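Local coordinates for protein (S)-ureidoglycine aminohydrolase (Escherichia coli, PDB 1RC6) that hydrolyses (S)-ureidoglycine to (S)-ureidoglycolate and ammonia in allantoin degradation, as a manganese-dependent enzyme of the cupin superfamily, at residues Y108-P113 and Y142-V147; R134-V139 and G176-M181; T93-G98 and L116-N121. One frame throughout, in Å; residues are numbered along the deposited sequence.

Contact 1. Residues Y108-P113 and Y142-V147; sequences YLYCPP and YAPWLV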
loop_
_atom_site.group_PDB
_atom_site.type_symbol
_atom_site.label_atom_id
_atom_site.label_comp_id
_atom_site.label_asym_id
_atom_site.label_seq_id
_atom_site.Cartn_x
_atom_site.Cartn_y
_atom_site.Cartn_z
ATOM N N TYR A 108 -3.319 6.997 -8.661
ATOM C CA TYR A 108 -3.903 6.620 -7.392
ATOM C C TYR A 108 -5.291 7.201 -7.210
ATOM O O TYR A 108 -5.662 8.187 -7.865
ATOM C CB TYR A 108 -3.016 7.075 -6.237
ATOM C CG TYR A 108 -2.961 8.577 -6.012
ATOM C CD1 TYR A 108 -2.108 9.390 -6.759
ATOM C CD2 TYR A 108 -3.730 9.177 -5.015
ATOM C CE1 TYR A 108 -2.018 10.764 -6.511
ATOM C CE2 TYR A 108 -3.648 10.537 -4.760
ATOM C CZ TYR A 108 -2.789 11.329 -5.509
ATOM O OH TYR A 108 -2.697 12.679 -5.223
ATOM N N LEU A 109 -6.057 6.585 -6.312
ATOM C CA LEU A 109 -7.402 7.033 -6.009
ATOM C C LEU A 109 -7.793 6.766 -4.557
ATOM O O LEU A 109 -7.787 5.621 -4.101
ATOM C CB LEU A 109 -8.424 6.347 -6.917
ATOM C CG LEU A 109 -9.874 6.600 -6.485
ATOM C CD1 LEU A 109 -10.195 8.078 -6.585
ATOM C CD2 LEU A 109 -10.817 5.798 -7.353
ATOM N N TYR A 110 -8.140 7.834 -3.842
ATOM C CA TYR A 110 -8.590 7.729 -2.461
ATOM C C TYR A 110 -10.091 8.002 -2.412
ATOM O O TYR A 110 -10.590 8.893 -3.090
ATOM C CB TYR A 110 -7.868 8.740 -1.556
ATOM C CG TYR A 110 -8.535 8.877 -0.199
ATOM C CD1 TYR A 110 -9.648 9.690 -0.031
ATOM C CD2 TYR A 110 -8.130 8.095 0.888
ATOM C CE1 TYR A 110 -10.355 9.715 1.173
ATOM C CE2 TYR A 110 -8.825 8.116 2.094
ATOM C CZ TYR A 110 -9.942 8.925 2.226
ATOM O OH TYR A 110 -10.665 8.922 3.394
ATOM N N CYS A 111 -10.808 7.235 -1.608
ATOM C CA CYS A 111 -12.243 7.428 -1.458
ATOM C C CYS A 111 -12.628 7.591 0.007
ATOM O O CYS A 111 -12.297 6.747 0.843
ATOM C CB CYS A 111 -13.026 6.242 -2.023
ATOM S SG CYS A 111 -13.018 6.100 -3.822
ATOM N N PRO A 112 -13.333 8.686 0.339
ATOM C CA PRO A 112 -13.743 8.893 1.728
ATOM C C PRO A 112 -14.738 7.801 2.068
ATOM O O PRO A 112 -15.179 7.068 1.195
ATOM C CB PRO A 112 -14.390 10.273 1.697
ATOM C CG PRO A 112 -14.982 10.320 0.311
ATOM C CD PRO A 112 -13.838 9.774 -0.519
ATOM N N PRO A 113 -15.103 7.682 3.346
ATOM C CA PRO A 113 -16.056 6.672 3.815
ATOM C C PRO A 113 -17.351 6.689 3.029
ATOM O O PRO A 113 -17.875 7.751 2.717
ATOM C CB PRO A 113 -16.295 7.066 5.262
ATOM C CG PRO A 113 -15.020 7.714 5.642
ATOM C CD PRO A 113 -14.682 8.555 4.451
ATOM N N TYR A 142 -14.869 18.325 10.634
ATOM C CA TYR A 142 -13.999 17.916 9.541
ATOM C C TYR A 142 -14.545 16.728 8.786
ATOM O O TYR A 142 -15.390 15.983 9.289
ATOM C CB TYR A 142 -12.615 17.544 10.049
ATOM C CG TYR A 142 -11.852 18.651 10.718
ATOM C CD1 TYR A 142 -12.062 18.960 12.063
ATOM C CD2 TYR A 142 -10.887 19.363 10.020
ATOM C CE1 TYR A 142 -11.317 19.947 12.692
ATOM C CE2 TYR A 142 -10.140 20.349 10.634
ATOM C CZ TYR A 142 -10.353 20.638 11.968
ATOM O OH TYR A 142 -9.590 21.614 12.569
ATOM N N ALA A 143 -14.032 16.553 7.573
ATOM C CA ALA A 143 -14.439 15.450 6.719
ATOM C C ALA A 143 -13.437 15.331 5.577
ATOM O O ALA A 143 -12.938 16.334 5.079
ATOM C CB ALA A 143 -15.840 15.696 6.183
ATOM N N PRO A 144 -13.118 14.094 5.161
ATOM C CA PRO A 144 -12.162 13.884 4.073
ATOM C C PRO A 144 -12.891 13.980 2.737
ATOM O O PRO A 144 -14.090 14.248 2.698
ATOM C CB PRO A 144 -11.645 12.488 4.353
ATOM C CG PRO A 144 -12.908 11.791 4.780
ATOM C CD PRO A 144 -13.597 12.805 5.698
ATOM N N TRP A 145 -12.173 13.757 1.645
ATOM C CA TRP A 145 -12.793 13.818 0.328
ATOM C C TRP A 145 -11.997 13.062 -0.737
ATOM O O TRP A 145 -10.798 12.821 -0.590
ATOM C CB TRP A 145 -12.973 15.273 -0.098
ATOM C CG TRP A 145 -11.703 16.035 -0.125
ATOM C CD1 TRP A 145 -10.816 16.130 -1.163
ATOM C CD2 TRP A 145 -11.143 16.788 0.960
ATOM N NE1 TRP A 145 -9.736 16.902 -0.790
ATOM C CE2 TRP A 145 -9.910 17.320 0.506
ATOM C CE3 TRP A 145 -11.566 17.061 2.272
ATOM C CZ2 TRP A 145 -9.088 18.121 1.321
ATOM C CZ3 TRP A 145 -10.754 17.854 3.083
ATOM C CH2 TRP A 145 -9.524 18.377 2.601
ATOM N N LEU A 146 -12.693 12.697 -1.810
ATOM C CA LEU A 146 -12.097 11.967 -2.915
ATOM C C LEU A 146 -10.854 12.682 -3.407
ATOM O O LEU A 146 -10.857 13.893 -3.590
ATOM C CB LEU A 146 -13.131 11.845 -4.042
ATOM C CG LEU A 146 -12.901 11.380 -5.496
ATOM C CD1 LEU A 146 -11.441 11.315 -5.872
ATOM C CD2 LEU A 146 -13.559 10.045 -5.677
ATOM N N VAL A 147 -9.782 11.929 -3.598
ATOM C CA VAL A 147 -8.544 12.485 -4.120
ATOM C C VAL A 147 -8.025 11.496 -5.153
ATOM O O VAL A 147 -8.081 10.290 -4.941
ATOM C CB VAL A 147 -7.484 12.665 -3.027
ATOM C CG1 VAL A 147 -6.211 13.234 -3.630
ATOM C CG2 VAL A 147 -8.012 13.576 -1.951
#
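Y110 and V147 form an antiparallel hydrogen-bonded pair at the border of a cupin beta-sheet. Here strand 107-111 takes on strand 147-150, an edge strand of its sheet, just where the loop before it turns into strand.

Backbone bonds come first. Y110 N donates to V147 O over 2.7 Å in a nearly straight line, and V147 N returns a longer bond of 3.2 Å to Y110 O. The latter carbonyl also receives a CA-H...O contact from L146 CA. The ladder does not continue to P112 and W145, which lie nearest each other in register: P112 has no N-H to give.

Apolar contacts fall on both faces of the strand. Y108, Y110 and V147 share one face. CG1 of V147 lies 3.9 Å from CE2 of the Y108 ring and meets it obliquely. Y110 CG stands anti to its N (chi1 167°), which carries the ring along the incoming loop. Ring atom CD1 comes 3.4 Å from W145 O, and the OH passes P144 CB to hydrogen-bond E82. On the other face, CD1 of L109 meets CD1 of L146 at 3.5 Å. Both leucines also pack on strand 91-96.

Prolines make the last group. The P144 ring puts CG against P112 CB at 3.7 Å and touches P113 CD with the same atom. P112 in turn lies over the backbone of the loop, with its CD 3.4 Å from L146 N.

Contact 2. Residues R134-V139 and G176-M181; sequences RRYVPV and GFDMNM
Y136 crosses the D178 carboxylate and ends on the backbone of G176. With CG anti to the backbone N (chi1 176°), the ring reaches across to G176-M181. CB and CG pass D178 OD2 at a distance, and CD2 comes within 3.2 Å of that oxygen. The ring and carboxylate cross obliquely, their planes 48° apart. Further out, CE2 lies 3.4 Å from G176 O. At the tip the OH donates a hydrogen bond of 2.7 Å to G176 O, which sits at the ring edge. R257 adds a weak bond to this hydroxyl. The contact joins the two cupin domains: R134-V139 leaves the last long strand of the first, and G176-M181 enters strand 179-186 of the second. With an alanine here in place of Y136, G176 O would probably lose this donor and a gap would open beside the D178 carboxylate. V137 N donates to D178 OD2 at 2.7 Å, from the anti side and 26° out of the carboxylate plane. OD1 lies close to E82 OE2. R134 NE is 4.5 Å from D178 OD2, beyond a salt bridge, and the guanidinium is held by Y132 and S58.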
loop_
_atom_site.group_PDB
_atom_site.type_symbol
_atom_site.label_atom_id
_atom_site.label_comp_id
_atom_site.label_asym_id
_atom_site.label_seq_id
_atom_site.Cartn_x
_atom_site.Cartn_y
_atom_site.Cartn_z
ATOM N N ARG A 134 -9.505 0.911 5.618
ATOM C CA ARG A 134 -9.506 0.998 7.079
ATOM C C ARG A 134 -10.811 1.656 7.504
ATOM O O ARG A 134 -11.519 2.231 6.680
ATOM C CB ARG A 134 -8.326 1.829 7.601
ATOM C CG ARG A 134 -8.456 3.308 7.375
ATOM C CD ARG A 134 -7.281 4.085 7.944
ATOM N NE ARG A 134 -7.176 3.970 9.398
ATOM C CZ ARG A 134 -6.209 3.295 10.019
ATOM N NH1 ARG A 134 -5.262 2.679 9.313
ATOM N NH2 ARG A 134 -6.194 3.220 11.342
ATOM N N ARG A 135 -11.133 1.557 8.786
ATOM C CA ARG A 135 -12.346 2.163 9.292
ATOM C C ARG A 135 -12.025 3.614 9.655
ATOM O O ARG A 135 -11.238 3.892 10.565
ATOM C CB ARG A 135 -12.862 1.373 10.498
ATOM C CG ARG A 135 -14.194 1.858 11.039
ATOM C CD ARG A 135 -15.049 0.684 11.502
ATOM N NE ARG A 135 -14.376 -0.166 12.488
ATOM C CZ ARG A 135 -14.874 -1.305 12.966
ATOM N NH1 ARG A 135 -16.056 -1.747 12.553
ATOM N NH2 ARG A 135 -14.188 -2.012 13.857
ATOM N N TYR A 136 -12.624 4.536 8.916
ATOM C CA TYR A 136 -12.400 5.955 9.134
ATOM C C TYR A 136 -12.835 6.502 10.500
ATOM O O TYR A 136 -13.866 6.103 11.050
ATOM C CB TYR A 136 -13.089 6.750 8.035
ATOM C CG TYR A 136 -12.995 8.237 8.232
ATOM C CD1 TYR A 136 -14.057 8.956 8.779
ATOM C CD2 TYR A 136 -11.833 8.923 7.903
ATOM C CE1 TYR A 136 -13.958 10.329 8.991
ATOM C CE2 TYR A 136 -11.717 10.296 8.112
ATOM C CZ TYR A 136 -12.780 10.995 8.655
ATOM O OH TYR A 136 -12.662 12.356 8.854
ATOM N N VAL A 137 -12.044 7.424 11.041
ATOM C CA VAL A 137 -12.370 8.016 12.330
ATOM C C VAL A 137 -12.729 9.488 12.197
ATOM O O VAL A 137 -11.869 10.349 11.983
ATOM C CB VAL A 137 -11.224 7.875 13.325
ATOM C CG1 VAL A 137 -11.565 8.628 14.595
ATOM C CG2 VAL A 137 -10.997 6.415 13.631
ATOM N N PRO A 138 -14.022 9.793 12.330
ATOM C CA PRO A 138 -14.519 11.162 12.220
ATOM C C PRO A 138 -14.145 12.022 13.406
ATOM O O PRO A 138 -13.965 11.527 14.512
ATOM C CB PRO A 138 -16.023 10.963 12.093
ATOM C CG PRO A 138 -16.262 9.771 12.965
ATOM C CD PRO A 138 -15.131 8.849 12.567
ATOM N N VAL A 139 -14.025 13.315 13.146
ATOM C CA VAL A 139 -13.691 14.297 14.158
ATOM C C VAL A 139 -14.606 15.508 13.940
ATOM O O VAL A 139 -14.919 15.857 12.803
ATOM C CB VAL A 139 -12.214 14.729 14.030
ATOM C CG1 VAL A 139 -11.991 15.414 12.706
ATOM C CG2 VAL A 139 -11.837 15.662 15.162
ATOM N N GLY A 176 -9.158 16.443 8.340
ATOM C CA GLY A 176 -10.272 15.772 7.696
ATOM C C GLY A 176 -9.819 14.357 7.414
ATOM O O GLY A 176 -10.614 13.396 7.470
ATOM N N PHE A 177 -8.523 14.235 7.128
ATOM C CA PHE A 177 -7.918 12.945 6.847
ATOM C C PHE A 177 -7.310 12.340 8.109
ATOM O O PHE A 177 -6.677 13.028 8.902
ATOM C CB PHE A 177 -6.854 13.089 5.764
ATOM C CG PHE A 177 -7.416 13.345 4.393
ATOM C CD1 PHE A 177 -7.517 12.315 3.466
ATOM C CD2 PHE A 177 -7.888 14.605 4.045
ATOM C CE1 PHE A 177 -8.085 12.541 2.215
ATOM C CE2 PHE A 177 -8.450 14.838 2.810
ATOM C CZ PHE A 177 -8.551 13.807 1.890
ATOM N N ASP A 178 -7.524 11.040 8.285
ATOM C CA ASP A 178 -7.014 10.324 9.434
ATOM C C ASP A 178 -5.941 9.319 8.999
ATOM O O ASP A 178 -5.618 8.389 9.730
ATOM C CB ASP A 178 -8.165 9.603 10.136
ATOM C CG ASP A 178 -8.735 8.469 9.307
ATOM O OD1 ASP A 178 -8.333 8.317 8.134
ATOM O OD2 ASP A 178 -9.596 7.730 9.837
ATOM N N MET A 179 -5.392 9.507 7.803
ATOM C CA MET A 179 -4.355 8.612 7.304
ATOM C C MET A 179 -3.637 9.268 6.150
ATOM O O MET A 179 -3.981 10.370 5.745
ATOM C CB MET A 179 -4.961 7.303 6.804
ATOM C CG MET A 179 -5.968 7.522 5.709
ATOM S SD MET A 179 -5.995 6.222 4.474
ATOM C CE MET A 179 -7.273 5.331 5.026
ATOM N N ASN A 180 -2.627 8.584 5.632
ATOM C CA ASN A 180 -1.885 9.085 4.495
ATOM C C ASN A 180 -1.063 7.954 3.899
ATOM O O ASN A 180 -0.741 6.995 4.588
ATOM C CB ASN A 180 -0.986 10.241 4.910
ATOM C CG ASN A 180 -0.733 11.222 3.771
ATOM O OD1 ASN A 180 -0.401 12.385 4.000
ATOM N ND2 ASN A 180 -0.880 10.756 2.541
ATOM N N MET A 181 -0.767 8.052 2.609
ATOM C CA MET A 181 0.032 7.052 1.916
ATOM C C MET A 181 1.299 7.771 1.461
ATOM O O MET A 181 1.244 8.928 1.041
ATOM C CB MET A 181 -0.712 6.497 0.690
ATOM C CG MET A 181 -1.975 5.679 0.970
ATOM S SD MET A 181 -1.712 4.050 1.745
ATOM C CE MET A 181 -0.153 3.599 1.052
#

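Contact 3. Residues T93-G98 and L116-N121; sequences TAKAEG and LMTFVN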
loop_
_atom_site.group_PDB
_atom_site.type_symbol
_atom_site.label_atom_id
_atom_site.label_comp_id
_atom_site.label_asym_id
_atom_site.label_seq_id
_atom_site.Cartn_x
_atom_site.Cartn_y
_atom_site.Cartn_z
ATOM N N THR A 93 -9.270 1.463 -15.011
ATOM C CA THR A 93 -10.318 2.456 -15.066
ATOM C C THR A 93 -11.074 2.354 -13.760
ATOM O O THR A 93 -11.783 1.384 -13.509
ATOM C CB THR A 93 -11.273 2.186 -16.246
ATOM O OG1 THR A 93 -10.549 2.320 -17.469
ATOM C CG2 THR A 93 -12.439 3.166 -16.243
ATOM N N ALA A 94 -10.908 3.358 -12.920
ATOM C CA ALA A 94 -11.576 3.362 -11.633
ATOM C C ALA A 94 -12.799 4.248 -11.686
ATOM O O ALA A 94 -12.887 5.159 -12.512
ATOM C CB ALA A 94 -10.626 3.858 -10.561
ATOM N N LYS A 95 -13.739 3.979 -10.794
ATOM C CA LYS A 95 -14.951 4.764 -10.726
ATOM C C LYS A 95 -15.409 4.948 -9.293
ATOM O O LYS A 95 -15.426 4.006 -8.506
ATOM C CB LYS A 95 -16.054 4.106 -11.554
ATOM C CG LYS A 95 -15.777 4.102 -13.049
ATOM C CD LYS A 95 -16.970 3.588 -13.855
ATOM C CE LYS A 95 -16.761 3.826 -15.343
ATOM N NZ LYS A 95 -17.994 3.571 -16.123
ATOM N N ALA A 96 -15.770 6.182 -8.964
ATOM C CA ALA A 96 -16.251 6.533 -7.627
ATOM C C ALA A 96 -16.909 7.912 -7.656
ATOM O O ALA A 96 -16.555 8.762 -8.478
ATOM C CB ALA A 96 -15.096 6.528 -6.618
ATOM N N GLU A 97 -17.862 8.112 -6.752
ATOM C CA GLU A 97 -18.585 9.367 -6.649
ATOM C C GLU A 97 -18.993 9.900 -8.031
ATOM O O GLU A 97 -18.800 11.077 -8.348
ATOM C CB GLU A 97 -17.734 10.396 -5.898
ATOM C CG GLU A 97 -17.314 9.917 -4.515
ATOM C CD GLU A 97 -16.809 11.028 -3.622
ATOM O OE1 GLU A 97 -16.069 11.902 -4.104
ATOM O OE2 GLU A 97 -17.135 11.019 -2.424
ATOM N N GLY A 98 -19.540 9.007 -8.850
ATOM C CA GLY A 98 -19.995 9.379 -10.171
ATOM C C GLY A 98 -18.947 9.767 -11.185
ATOM O O GLY A 98 -19.297 10.032 -12.331
ATOM N N LEU A 116 -18.198 3.947 -2.390
ATOM C CA LEU A 116 -17.743 2.715 -3.002
ATOM C C LEU A 116 -16.896 3.007 -4.228
ATOM O O LEU A 116 -17.122 3.986 -4.949
ATOM C CB LEU A 116 -18.933 1.878 -3.420
ATOM C CG LEU A 116 -19.399 0.829 -2.411
ATOM C CD1 LEU A 116 -19.285 1.369 -0.996
ATOM C CD2 LEU A 116 -20.818 0.403 -2.767
ATOM N N MET A 117 -15.919 2.142 -4.467
ATOM C CA MET A 117 -15.007 2.290 -5.593
ATOM C C MET A 117 -15.110 1.054 -6.485
ATOM O O MET A 117 -15.322 -0.059 -5.994
ATOM C CB MET A 117 -13.585 2.425 -5.060
ATOM C CG MET A 117 -12.490 2.141 -6.062
ATOM S SD MET A 117 -10.862 1.837 -5.282
ATOM C CE MET A 117 -10.602 3.384 -4.340
ATOM N N THR A 118 -15.003 1.254 -7.794
ATOM C CA THR A 118 -15.030 0.129 -8.719
ATOM C C THR A 118 -13.848 0.340 -9.625
ATOM O O THR A 118 -13.396 1.468 -9.806
ATOM C CB THR A 118 -16.317 0.061 -9.558
ATOM O OG1 THR A 118 -16.593 1.345 -10.127
ATOM C CG2 THR A 118 -17.490 -0.398 -8.692
ATOM N N PHE A 119 -13.316 -0.743 -10.170
ATOM C CA PHE A 119 -12.160 -0.614 -11.037
ATOM C C PHE A 119 -12.021 -1.840 -11.891
ATOM O O PHE A 119 -12.430 -2.927 -11.507
ATOM C CB PHE A 119 -10.885 -0.412 -10.218
ATOM C CG PHE A 119 -10.726 -1.399 -9.117
ATOM C CD1 PHE A 119 -11.061 -1.060 -7.805
ATOM C CD2 PHE A 119 -10.305 -2.694 -9.390
ATOM C CE1 PHE A 119 -10.980 -2.005 -6.780
ATOM C CE2 PHE A 119 -10.222 -3.649 -8.377
ATOM C CZ PHE A 119 -10.561 -3.304 -7.067
ATOM N N VAL A 120 -11.442 -1.653 -13.063
ATOM C CA VAL A 120 -11.264 -2.732 -13.992
ATOM C C VAL A 120 -10.035 -2.474 -14.810
ATOM O O VAL A 120 -9.639 -1.332 -15.037
ATOM C CB VAL A 120 -12.463 -2.859 -14.953
ATOM C CG1 VAL A 120 -12.139 -3.838 -16.074
ATOM C CG2 VAL A 120 -13.658 -3.358 -14.201
ATOM N N ASN A 121 -9.427 -3.563 -15.244
ATOM C CA ASN A 121 -8.257 -3.479 -16.072
ATOM C C ASN A 121 -8.694 -2.764 -17.340
ATOM O O ASN A 121 -9.750 -3.068 -17.900
ATOM C CB ASN A 121 -7.770 -4.866 -16.416
ATOM C CG ASN A 121 -6.384 -4.848 -16.941
ATOM O OD1 ASN A 121 -5.854 -3.795 -17.288
ATOM N ND2 ASN A 121 -5.773 -6.015 -17.017
#
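K95 and T118 face each other as an antiparallel hydrogen-bonded pair, and their side chains lie on one face of a small cupin sheet with those of T93 and V120. The T118 hydroxyl makes the closest side-chain approach. Its OG1 sits between the backbone N and the carbonyl carbon (chi1 49°), which turns it toward the partner strand. There it lies 3.2 Å from K95 CB and gives a weak hydrogen bond of 3.3 Å to K95 O. The same carbonyl accepts T118 N at 2.9 Å, so one residue grips it twice.

K95 turns the other way beyond CB. CG is anti to the carbonyl carbon (chi1 -67°), and the rest of the chain runs extended, taking the amine away from L116-N121.

A94 and F119 form a non-hydrogen-bonded pair with side chains on the opposite face. Their CB atoms are 4.3 Å apart, and the F119 ring leads away from A94. M117 CG lies at the edge of that ring, in its plane. A second hydrogen-bonded pair, T93 with V120, has its shorter bond from T93 N to V120 O at 2.8 Å. CA-H...O contacts fill in between, as from F119 CA to T93 O.

Strand 99-104 flanks 91-96 across from 118-121, and the three make one antiparallel sheet. A94 and A96 pack on strand 107-111, while M117 and F119 reach strand 81-89, so this sheet lies against the larger six-stranded one.

From the N terminus, T93-G98 comes first. Strands 99-104 and 107-111 follow before L116-N121 returns to close contact 3, a loop of 17 residues. Contact 1 opens inside that loop, at Y108-P113, and closes beyond it, at Y142-V147, so the two cross. Contact 2 opens at R134-V139, before Y142-V147 closes contact 1, and these cross as well. G176-M181 then closes contact 2 over 36 residues. Contacts 2 and 3 are in series and do not touch. Contact 1 bridges them: P113 and P144 pack on Y136, and C111 packs on A96. Together they tie the small three-stranded sheet to the six-stranded sheet, and the first cupin domain to the start of the second.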